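DNA polymerase beta (PDB 4P4M) catalyses template-directed addition of nucleotides to DNA as a family X polymerase and probably serves in base excision repair. Local coordinates at residues L162-N165 against Y166-K170; S358-D361 against V362-L366; P369-P373 against E374-P378. All coordinates share one frame; numbering follows the deposited sequence. Where two conformers were deposited one is given.

Contact 1: L162-N165 against Y166-K170; sequences LHEN and YLREK
One face of the Arg-168 guanidinium carries the Glu-164 carboxylate, whose OE2 sits 3.5 Å above the plane and offset toward its rim. The two flat groups are stacked only 14° from parallel, so the salt bridge between Glu-164 OE2 and Arg-168 NH2, 3.6 Å long, is one of charge alone; no N-H points at the oxygen. Arg-168 turns its NE instead to the backbone O of Ile-181, and Glu-164 OE1 meets the hydroxyl of Tyr-187. One face of the Tyr-166 ring takes Lys-170 CG, 3.6 Å above the plane, while Tyr-232 stacks on the same ring. All this lies on helix 157-175 of the palm, a regular alpha helix in which Leu-167 N bonds to His-163 O at 2.9 Å and nearly straight, 172°. With CG of Glu-164 anti to its backbone N (chi1 -177°) and that of Arg-168 anti to its carbonyl carbon, the two chains run side by side. Leu-167 packs its CG on His-163 O, 3.5 Å away, and faces Ile-181 and Ile-183 of strand 179-183. The His-163 imidazole is held at both nitrogens, ND1 by Tyr-232 OH and NE2 by Glu-159 OE1.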
ATOM      1  N   LEU A 162      -6.383 -13.608  10.056  1.00 21.14           N
ATOM      2  CA  LEU A 162      -5.222 -13.939  10.890  1.00 21.25           C
ATOM      3  C   LEU A 162      -4.093 -12.902  10.782  1.00 23.51           C
ATOM      4  O   LEU A 162      -3.445 -12.592  11.785  1.00 21.22           O
ATOM      5  CB  LEU A 162      -4.680 -15.343  10.570  1.00 22.52           C
ATOM      6  CG  LEU A 162      -5.640 -16.533  10.726  1.00 30.30           C
ATOM      7  CD1 LEU A 162      -4.981 -17.814  10.247  1.00 27.41           C
ATOM      8  CD2 LEU A 162      -6.134 -16.687  12.157  1.00 30.67           C
ATOM      9  N   HIS A 163      -3.828 -12.393   9.574  1.00 18.01           N
ATOM     10  CA  HIS A 163      -2.830 -11.321   9.426  1.00 18.56           C
ATOM     11  C   HIS A 163      -3.286 -10.070  10.178  1.00 19.80           C
ATOM     12  O   HIS A 163      -2.488  -9.410  10.862  1.00 19.31           O
ATOM     13  CB  HIS A 163      -2.544 -10.979   7.951  1.00 16.72           C
ATOM     14  CG  HIS A 163      -1.663 -11.977   7.248  1.00 17.28           C
ATOM     15  ND1 HIS A 163      -0.316 -12.079   7.179  1.00 19.28           N
ATOM     16  CD2 HIS A 163      -2.165 -13.015   6.490  1.00 19.46           C
ATOM     17  CE1 HIS A 163      -0.029 -13.175   6.396  1.00 18.51           C
ATOM     18  NE2 HIS A 163      -1.164 -13.721   5.991  1.00 18.94           N
ATOM     19  N   GLU A 164      -4.567  -9.741  10.065  1.00 16.88           N
ATOM     20  CA  GLU A 164      -5.094  -8.584  10.793  1.00 19.18           C
ATOM     21  C   GLU A 164      -4.868  -8.709  12.306  1.00 22.67           C
ATOM     22  O   GLU A 164      -4.386  -7.773  12.955  1.00 20.85           O
ATOM     23  CB  GLU A 164      -6.582  -8.377  10.501  1.00 21.00           C
ATOM     24  CG  GLU A 164      -7.159  -7.139  11.190  1.00 23.84           C
ATOM     25  CD  GLU A 164      -8.493  -6.716  10.593  1.00 33.63           C
ATOM     26  OE1 GLU A 164      -9.407  -7.560  10.539  1.00 31.23           O
ATOM     27  OE2 GLU A 164      -8.612  -5.551  10.156  1.00 40.84           O
ATOM     28  N   ASN A 165      -5.235  -9.856  12.871  1.00 20.65           N
ATOM     29  CA  ASN A 165      -5.096 -10.061  14.314  1.00 24.38           C
ATOM     30  C   ASN A 165      -3.633 -10.028  14.757  1.00 23.71           C
ATOM     31  O   ASN A 165      -3.303  -9.472  15.807  1.00 20.97           O
ATOM     32  CB  ASN A 165      -5.740 -11.387  14.747  1.00 27.90           C
ATOM     33  CG  ASN A 165      -7.251 -11.410  14.532  1.00 32.11           C
ATOM     34  OD1 ASN A 165      -7.882 -10.372  14.337  1.00 34.19           O
ATOM     35  ND2 ASN A 165      -7.834 -12.600  14.574  1.00 34.10           N
ATOM     36  N   TYR A 166      -2.761 -10.628  13.947  1.00 21.44           N
ATOM     37  CA  TYR A 166      -1.334 -10.693  14.246  1.00 21.97           C
ATOM     38  C   TYR A 166      -0.717  -9.294  14.269  1.00 22.76           C
ATOM     39  O   TYR A 166      -0.024  -8.929  15.218  1.00 22.25           O
ATOM     40  CB  TYR A 166      -0.601 -11.577  13.222  1.00 22.38           C
ATOM     41  CG  TYR A 166       0.864 -11.831  13.540  1.00 22.05           C
ATOM     42  CD1 TYR A 166       1.246 -12.903  14.338  1.00 25.89           C
ATOM     43  CD2 TYR A 166       1.860 -10.996  13.046  1.00 20.97           C
ATOM     44  CE1 TYR A 166       2.592 -13.137  14.633  1.00 26.69           C
ATOM     45  CE2 TYR A 166       3.204 -11.223  13.332  1.00 18.51           C
ATOM     46  CZ  TYR A 166       3.558 -12.290  14.128  1.00 23.79           C
ATOM     47  OH  TYR A 166       4.889 -12.505  14.408  1.00 23.44           O
ATOM     48  N   LEU A 167      -0.960  -8.516  13.218  1.00 19.51           N
ATOM     49  CA  LEU A 167      -0.386  -7.169  13.132  1.00 20.20           C
ATOM     50  C   LEU A 167      -0.911  -6.264  14.255  1.00 18.18           C
ATOM     51  O   LEU A 167      -0.150  -5.466  14.825  1.00 20.30           O
ATOM     52  CB  LEU A 167      -0.655  -6.547  11.752  1.00 16.79           C
ATOM     53  CG  LEU A 167       0.135  -7.182  10.587  1.00 18.31           C
ATOM     54  CD1 LEU A 167      -0.438  -6.771   9.237  1.00 20.09           C
ATOM     55  CD2 LEU A 167       1.628  -6.836  10.665  1.00 18.91           C
ATOM     56  N   ARG A 168      -2.203  -6.386  14.577  1.00 17.96           N
ATOM     57  CA  ARG A 168      -2.786  -5.600  15.676  1.00 19.94           C
ATOM     58  C   ARG A 168      -2.153  -5.946  17.029  1.00 25.20           C
ATOM     59  O   ARG A 168      -1.835  -5.061  17.843  1.00 20.00           O
ATOM     60  CB  ARG A 168      -4.313  -5.791  15.751  1.00 21.83           C
ATOM     61  CG  ARG A 168      -5.081  -5.058  14.659  1.00 30.14           C
ATOM     62  CD  ARG A 168      -6.596  -5.134  14.879  1.00 36.93           C
ATOM     63  NE  ARG A 168      -7.294  -4.170  14.036  1.00 33.06           N
ATOM     64  CZ  ARG A 168      -8.567  -4.271  13.679  1.00 46.71           C
ATOM     65  NH1 ARG A 168      -9.292  -5.310  14.090  1.00 40.39           N
ATOM     66  NH2 ARG A 168      -9.112  -3.336  12.909  1.00 38.44           N
ATOM     67  N   GLU A 169      -1.990  -7.237  17.283  1.00 20.00           N
ATOM     68  CA  GLU A 169      -1.343  -7.668  18.510  1.00 22.66           C
ATOM     69  C   GLU A 169       0.102  -7.166  18.608  1.00 21.24           C
ATOM     70  O   GLU A 169       0.504  -6.651  19.651  1.00 22.03           O
ATOM     71  CB  GLU A 169      -1.389  -9.195  18.659  1.00 25.47           C
ATOM     72  CG  GLU A 169      -0.678  -9.681  19.911  1.00 32.29           C
ATOM     73  CD  GLU A 169      -0.688 -11.194  20.052  1.00 51.78           C
ATOM     74  OE1 GLU A 169       0.285 -11.843  19.604  1.00 40.93           O
ATOM     75  OE2 GLU A 169      -1.666 -11.731  20.617  1.00 53.56           O
ATOM     76  N   LYS A 170       0.884  -7.317  17.535  1.00 20.67           N
ATOM     77  CA  LYS A 170       2.296  -6.917  17.574  1.00 20.60           C
ATOM     78  C   LYS A 170       2.423  -5.398  17.676  1.00 22.07           C
ATOM     79  O   LYS A 170       3.327  -4.890  18.331  1.00 21.74           O
ATOM     80  CB  LYS A 170       3.083  -7.439  16.351  1.00 18.57           C
ATOM     81  CG  LYS A 170       3.113  -8.969  16.208  1.00 17.99           C
ATOM     82  CD  LYS A 170       3.224  -9.644  17.571  1.00 22.44           C
ATOM     83  CE  LYS A 170       3.202 -11.158  17.479  1.00 30.05           C
ATOM     84  NZ  LYS A 170       3.006 -11.743  18.850  1.00 37.29           N
TER

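Contact 2: S358-D361 against V362-L366; sequences SEQD and VFDVL
Gln-360 and Asp-364, one turn apart, cross obliquely, with amide and carboxylate planes 39° from each other. Gln-360 NE2 donates to Asp-364 OD1 over 3.0 Å, at 162°. The acceptor lies almost in the amide plane, whereas the donor reaches OD1 on its syn side and somewhat out of the carboxylate plane. A bend at chi2 of Gln-360 (91°) brings the amide round to its partner, and CG rests 3.5 Å from Asp-364 OD2. This side chain was modelled in two conformers, so the bond describes one of them.

Phe-363 instead meets the backbone with its rim: CD1 is 3.3 Å from Glu-359 O, and the carbonyl carbon of Glu-359 lies at the ring edge, in plane. CG stands anti to the carbonyl carbon of Phe-363, tilting the ring back along the helix toward Glu-359. The same carbonyl accepts from Phe-363 N. Beyond the segment, Tyr-370 packs edge-to-face with this ring, and Glu-359 OE1 bridges Arg-376 and Arg-188.

At the first turn Asp-361 N donates to Ser-358 OG, 3.0 Å, and Ser-358 N returns a bond to Asp-361 OD2, 3.2 Å, arriving from above the carboxylate plane. Arg-357 N also uses OD2. These reciprocal bonds make a capping box, with Ser-358 as N-cap of helix 359-365 in the thumb.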
ATOM      1  N   SER A 358     -15.449  11.063   8.688  1.00 20.95           N
ATOM      2  CA  SER A 358     -15.920   9.780   8.150  1.00 20.53           C
ATOM      3  C   SER A 358     -15.796   9.716   6.629  1.00 23.54           C
ATOM      4  O   SER A 358     -15.705  10.760   5.961  1.00 19.33           O
ATOM      5  CB  SER A 358     -17.395   9.573   8.519  1.00 21.62           C
ATOM      6  OG  SER A 358     -18.228  10.516   7.843  1.00 21.66           O
ATOM      7  N   GLU A 359     -15.795   8.501   6.077  1.00 17.87           N
ATOM      8  CA  GLU A 359     -15.873   8.347   4.621  1.00 19.94           C
ATOM      9  C   GLU A 359     -17.138   9.015   4.082  1.00 19.49           C
ATOM     10  O   GLU A 359     -17.100   9.687   3.043  1.00 21.47           O
ATOM     11  CB  GLU A 359     -15.854   6.868   4.210  1.00 20.69           C
ATOM     12  CG  GLU A 359     -14.562   6.122   4.589  1.00 19.69           C
ATOM     13  CD  GLU A 359     -14.560   4.681   4.090  1.00 19.90           C
ATOM     14  OE1 GLU A 359     -15.548   3.950   4.351  1.00 20.79           O
ATOM     15  OE2 GLU A 359     -13.571   4.282   3.438  1.00 20.73           O
ATOM     16  N   GLN A 360     -18.257   8.823   4.781  1.00 18.58           N
ATOM     17  CA  GLN A 360     -19.535   9.421   4.369  0.60 19.80           C
ATOM     18  C   GLN A 360     -19.423  10.934   4.165  1.00 20.63           C
ATOM     19  O   GLN A 360     -20.027  11.490   3.230  1.00 22.54           O
ATOM     20  CB  GLN A 360     -20.654   9.096   5.375  0.60 22.24           C
ATOM     21  CG  GLN A 360     -21.986   9.844   5.129  0.60 24.15           C
ATOM     22  CD  GLN A 360     -22.959   9.087   4.230  0.60 27.81           C
ATOM     23  OE1 GLN A 360     -23.178   7.817   4.536  0.60 29.33           O
ATOM     24  NE2 GLN A 360     -23.530   9.651   3.289  0.60 33.41           N
ATOM     25  N   ASP A 361     -18.665  11.610   5.032  1.00 19.49           N
ATOM     26  CA  ASP A 361     -18.471  13.060   4.888  1.00 21.57           C
ATOM     27  C   ASP A 361     -17.961  13.411   3.484  1.00 23.54           C
ATOM     28  O   ASP A 361     -18.410  14.384   2.876  1.00 21.51           O
ATOM     29  CB  ASP A 361     -17.443  13.604   5.885  1.00 17.80           C
ATOM     30  CG  ASP A 361     -17.985  13.743   7.302  1.00 20.57           C
ATOM     31  OD1 ASP A 361     -19.214  13.894   7.494  1.00 22.01           O
ATOM     32  OD2 ASP A 361     -17.148  13.714   8.232  1.00 22.85           O
ATOM     33  N   VAL A 362     -16.989  12.642   2.999  1.00 18.74           N
ATOM     34  CA  VAL A 362     -16.383  12.897   1.687  1.00 19.47           C
ATOM     35  C   VAL A 362     -17.386  12.705   0.543  1.00 21.95           C
ATOM     36  O   VAL A 362     -17.480  13.549  -0.357  1.00 19.21           O
ATOM     37  CB  VAL A 362     -15.129  12.009   1.445  1.00 21.87           C
ATOM     38  CG1 VAL A 362     -14.524  12.290   0.065  1.00 19.22           C
ATOM     39  CG2 VAL A 362     -14.094  12.235   2.552  1.00 21.43           C
ATOM     40  N   PHE A 363     -18.127  11.598   0.568  1.00 17.66           N
ATOM     41  CA  PHE A 363     -19.185  11.374  -0.423  1.00 17.84           C
ATOM     42  C   PHE A 363     -20.134  12.587  -0.445  1.00 23.99           C
ATOM     43  O   PHE A 363     -20.492  13.106  -1.514  1.00 19.94           O
ATOM     44  CB  PHE A 363     -19.998  10.111  -0.094  1.00 24.19           C
ATOM     45  CG  PHE A 363     -19.310   8.791  -0.425  1.00 25.50           C
ATOM     46  CD1 PHE A 363     -18.567   8.113   0.541  1.00 18.79           C
ATOM     47  CD2 PHE A 363     -19.480   8.191  -1.670  1.00 23.83           C
ATOM     48  CE1 PHE A 363     -17.961   6.878   0.248  1.00 22.55           C
ATOM     49  CE2 PHE A 363     -18.882   6.960  -1.972  1.00 26.63           C
ATOM     50  CZ  PHE A 363     -18.128   6.300  -1.010  1.00 23.13           C
ATOM     51  N   ASP A 364     -20.536  13.045   0.741  1.00 20.27           N
ATOM     52  CA  ASP A 364     -21.529  14.126   0.859  1.00 21.09           C
ATOM     53  C   ASP A 364     -21.046  15.446   0.255  1.00 22.71           C
ATOM     54  O   ASP A 364     -21.780  16.107  -0.480  1.00 24.12           O
ATOM     55  CB  ASP A 364     -21.922  14.358   2.332  1.00 21.23           C
ATOM     56  CG  ASP A 364     -22.695  13.197   2.935  1.00 26.92           C
ATOM     57  OD1 ASP A 364     -23.250  12.378   2.176  1.00 26.69           O
ATOM     58  OD2 ASP A 364     -22.761  13.106   4.182  1.00 24.50           O
ATOM     59  N   VAL A 365     -19.820  15.841   0.587  1.00 20.56           N
ATOM     60  CA  VAL A 365     -19.259  17.099   0.090  1.00 20.29           C
ATOM     61  C   VAL A 365     -19.084  17.043  -1.429  1.00 26.82           C
ATOM     62  O   VAL A 365     -19.184  18.069  -2.119  1.00 22.37           O
ATOM     63  CB  VAL A 365     -17.927  17.429   0.790  1.00 24.64           C
ATOM     64  CG1 VAL A 365     -17.204  18.599   0.104  1.00 23.85           C
ATOM     65  CG2 VAL A 365     -18.177  17.742   2.262  1.00 22.17           C
ATOM     66  N   LEU A 366     -18.849  15.844  -1.956  1.00 24.77           N
ATOM     67  CA  LEU A 366     -18.648  15.690  -3.399  1.00 22.24           C
ATOM     68  C   LEU A 366     -19.945  15.398  -4.158  1.00 26.92           C
ATOM     69  O   LEU A 366     -19.930  15.188  -5.375  1.00 30.50           O
ATOM     70  CB  LEU A 366     -17.608  14.606  -3.682  1.00 21.00           C
ATOM     71  CG  LEU A 366     -16.194  14.935  -3.179  1.00 19.95           C
ATOM     72  CD1 LEU A 366     -15.225  13.818  -3.557  1.00 19.50           C
ATOM     73  CD2 LEU A 366     -15.706  16.299  -3.706  1.00 24.12           C
TER

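Contact 3: P369-P373 against E374-P378; sequences PYAKP and ENRDP
Arg-376 reaches back over the chain that precedes it, its CB 3.5 Å from Pro-373 O. CG comes equally close to Lys-372 O, and CD passes Pro-373 CA. The chain is extended from CG to NE (chi2 179°), which carries the guanidinium alongside the proline ring to Ala-371. There NE and NH2 both donate to the single oxygen Ala-371 O, each at 3.0 Å, a side-on grip with the acceptor lying 2° from the guanidinium plane. The two donors approach differently: NH2 comes from nearly along the C=O axis, NE from above the carbonyl plane. Pro-373 CA lies over one face of the guanidinium, 3.6 Å above it. At the tip, NH2 is 3.6 Å from Tyr-370 OH; the Tyr-370 ring and the guanidinium are turned almost perpendicular, 87° apart, and NH2 stands oblique to the ring. NH2 also pairs with Glu-359 of helix 359-365.

Two successive beta turns, roughly type I, fold the thumb's C-terminal loop here, with residues 373-374 in 3-10 geometry: Asn-375 N donates to Lys-372 O over 2.8 Å, and Arg-376 N to Pro-373 O. Water 1 accepts from Lys-372 N and donates to Asn-375 OD1 at 2.8 Å. Lys-372 and Glu-374 run side by side, but their charged ends do not meet.

The double bond to one carbonyl and the Glu-359 salt bridge fix the guanidinium's rotation, probably offset the cost of burying its charge, and tie Arg-376 back to the backbone at Ala-371 and to helix 359-365.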
ATOM      1  N   PRO A 369     -23.565   9.557  -3.954  1.00 31.01           N
ATOM      2  CA  PRO A 369     -24.264   8.640  -3.043  1.00 32.23           C
ATOM      3  C   PRO A 369     -23.274   7.756  -2.294  1.00 29.05           C
ATOM      4  O   PRO A 369     -22.369   7.213  -2.926  1.00 29.09           O
ATOM      5  CB  PRO A 369     -25.089   7.756  -3.988  1.00 34.63           C
ATOM      6  CG  PRO A 369     -25.097   8.463  -5.294  1.00 40.96           C
ATOM      7  CD  PRO A 369     -23.843   9.258  -5.367  1.00 35.18           C
ATOM      8  N   TYR A 370     -23.453   7.591  -0.987  1.00 27.60           N
ATOM      9  CA  TYR A 370     -22.583   6.709  -0.212  1.00 29.65           C
ATOM     10  C   TYR A 370     -22.592   5.292  -0.778  1.00 30.95           C
ATOM     11  O   TYR A 370     -23.648   4.772  -1.140  1.00 25.87           O
ATOM     12  CB  TYR A 370     -22.993   6.667   1.268  1.00 26.91           C
ATOM     13  CG  TYR A 370     -22.121   5.728   2.067  1.00 25.76           C
ATOM     14  CD1 TYR A 370     -20.839   6.107   2.464  1.00 24.94           C
ATOM     15  CD2 TYR A 370     -22.555   4.444   2.388  1.00 27.52           C
ATOM     16  CE1 TYR A 370     -20.024   5.241   3.170  1.00 24.26           C
ATOM     17  CE2 TYR A 370     -21.752   3.572   3.098  1.00 31.64           C
ATOM     18  CZ  TYR A 370     -20.487   3.972   3.486  1.00 28.20           C
ATOM     19  OH  TYR A 370     -19.686   3.098   4.188  1.00 28.89           O
ATOM     20  N   ALA A 371     -21.417   4.672  -0.845  1.00 26.04           N
ATOM     21  CA  ALA A 371     -21.305   3.264  -1.227  1.00 28.35           C
ATOM     22  C   ALA A 371     -20.548   2.498  -0.149  1.00 27.46           C
ATOM     23  O   ALA A 371     -19.475   2.930   0.283  1.00 25.73           O
ATOM     24  CB  ALA A 371     -20.595   3.132  -2.570  1.00 27.86           C
ATOM     25  N   LYS A 372     -21.100   1.376   0.304  1.00 25.00           N
ATOM     26  CA  LYS A 372     -20.370   0.512   1.243  1.00 27.97           C
ATOM     27  C   LYS A 372     -19.103  -0.010   0.561  1.00 23.97           C
ATOM     28  O   LYS A 372     -19.071  -0.127  -0.657  1.00 25.23           O
ATOM     29  CB  LYS A 372     -21.229  -0.678   1.664  1.00 29.80           C
ATOM     30  CG  LYS A 372     -22.483  -0.325   2.467  1.00 34.32           C
ATOM     31  CD  LYS A 372     -23.394  -1.544   2.568  1.00 49.74           C
ATOM     32  CE  LYS A 372     -24.582  -1.288   3.486  1.00 68.65           C
ATOM     33  NZ  LYS A 372     -24.167  -1.169   4.914  1.00 76.62           N
ATOM     34  N   PRO A 373     -18.057  -0.331   1.341  1.00 24.08           N
ATOM     35  CA  PRO A 373     -16.828  -0.893   0.749  1.00 24.45           C
ATOM     36  C   PRO A 373     -17.063  -2.042  -0.242  1.00 26.68           C
ATOM     37  O   PRO A 373     -16.429  -2.090  -1.299  1.00 26.93           O
ATOM     38  CB  PRO A 373     -16.061  -1.400   1.976  1.00 23.64           C
ATOM     39  CG  PRO A 373     -16.444  -0.408   3.055  1.00 25.16           C
ATOM     40  CD  PRO A 373     -17.937  -0.176   2.805  1.00 25.85           C
ATOM     41  N   GLU A 374     -17.967  -2.960   0.090  1.00 26.04           N
ATOM     42  CA  GLU A 374     -18.237  -4.103  -0.784  1.00 27.63           C
ATOM     43  C   GLU A 374     -18.904  -3.717  -2.105  1.00 30.45           C
ATOM     44  O   GLU A 374     -19.021  -4.541  -3.006  1.00 33.67           O
ATOM     45  CB  GLU A 374     -19.107  -5.131  -0.060  1.00 35.51           C
ATOM     46  CG  GLU A 374     -20.440  -4.559   0.394  1.00 41.51           C
ATOM     47  CD  GLU A 374     -21.105  -5.421   1.441  1.00 60.19           C
ATOM     48  OE1 GLU A 374     -21.154  -4.997   2.616  1.00 50.50           O
ATOM     49  OE2 GLU A 374     -21.565  -6.528   1.085  1.00 72.31           O
ATOM     50  N   ASN A 375     -19.353  -2.472  -2.212  1.00 26.80           N
ATOM     51  CA  ASN A 375     -19.916  -1.969  -3.457  1.00 29.36           C
ATOM     52  C   ASN A 375     -19.002  -0.964  -4.164  1.00 34.35           C
ATOM     53  O   ASN A 375     -19.461  -0.117  -4.936  1.00 34.21           O
ATOM     54  CB  ASN A 375     -21.303  -1.357  -3.206  1.00 27.69           C
ATOM     55  CG  ASN A 375     -22.297  -2.376  -2.668  1.00 38.78           C
ATOM     56  OD1 ASN A 375     -23.000  -2.130  -1.684  1.00 41.80           O
ATOM     57  ND2 ASN A 375     -22.351  -3.535  -3.313  1.00 31.74           N
ATOM     58  N   ARG A 376     -17.703  -1.055  -3.902  1.00 28.89           N
ATOM     59  CA  ARG A 376     -16.754  -0.149  -4.541  1.00 27.05           C
ATOM     60  C   ARG A 376     -15.899  -0.867  -5.589  1.00 25.99           C
ATOM     61  O   ARG A 376     -14.675  -0.764  -5.574  1.00 27.84           O
ATOM     62  CB  ARG A 376     -15.870   0.555  -3.491  1.00 24.58           C
ATOM     63  CG  ARG A 376     -16.664   1.471  -2.552  1.00 23.51           C
ATOM     64  CD  ARG A 376     -15.780   2.149  -1.481  1.00 22.33           C
ATOM     65  NE  ARG A 376     -16.589   2.579  -0.331  1.00 19.59           N
ATOM     66  CZ  ARG A 376     -16.089   2.976   0.837  1.00 23.10           C
ATOM     67  NH1 ARG A 376     -14.769   3.008   1.023  1.00 20.17           N
ATOM     68  NH2 ARG A 376     -16.908   3.321   1.833  1.00 20.39           N
ATOM     69  N   ASP A 377     -16.555  -1.586  -6.503  1.00 26.40           N
ATOM     70  CA  ASP A 377     -15.847  -2.264  -7.590  1.00 31.69           C
ATOM     71  C   ASP A 377     -16.400  -1.889  -8.975  1.00 34.84           C
ATOM     72  O   ASP A 377     -16.866  -2.757  -9.717  1.00 34.51           O
ATOM     73  CB  ASP A 377     -15.875  -3.790  -7.396  1.00 35.47           C
ATOM     74  CG  ASP A 377     -14.856  -4.271  -6.368  1.00 36.69           C
ATOM     75  OD1 ASP A 377     -13.651  -4.291  -6.682  1.00 33.66           O
ATOM     76  OD2 ASP A 377     -15.255  -4.628  -5.246  1.00 32.67           O
ATOM     77  N   PRO A 378     -16.330  -0.597  -9.338  1.00 42.64           N
ATOM     78  CA  PRO A 378     -16.875  -0.163 -10.632  1.00 47.94           C
ATOM     79  C   PRO A 378     -16.042  -0.636 -11.825  1.00 54.28           C
ATOM     80  O   PRO A 378     -14.866  -0.993 -11.707  1.00 48.07           O
ATOM     81  CB  PRO A 378     -16.833   1.364 -10.531  1.00 44.05           C
ATOM     82  CG  PRO A 378     -15.708   1.643  -9.602  1.00 35.31           C
ATOM     83  CD  PRO A 378     -15.764   0.535  -8.578  1.00 37.06           C
ATOM     84  OXT PRO A 378     -16.539  -0.673 -12.952  1.00 52.93           O
TER
HETATM   85  O   HOH W   1     -23.585   0.516  -0.956  1.00 28.67           O

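Contacts 2 and 3 adjoin in the thumb, their centres about 13 Å apart. The salt bridge from Glu-359 OE1 to Arg-376 NH2, 2.9 Å, joins them, and Phe-363 CD1 lies 3.6 Å from Tyr-370 CD1. Contact 1 belongs to the palm and touches neither; its centre is about 29 Å from that of contact 2 and about 26 Å from that of contact 3. Neither contact 1 nor contact 3 touches the nucleotide: the Arg-376 side chain is about 9 Å from the bound dideoxythymidine triphosphate and that of His-163 about 12 Å. In contact 1 the Leu-167 side chain lies about 9 Å from that of the magnesium ligand Asp-198.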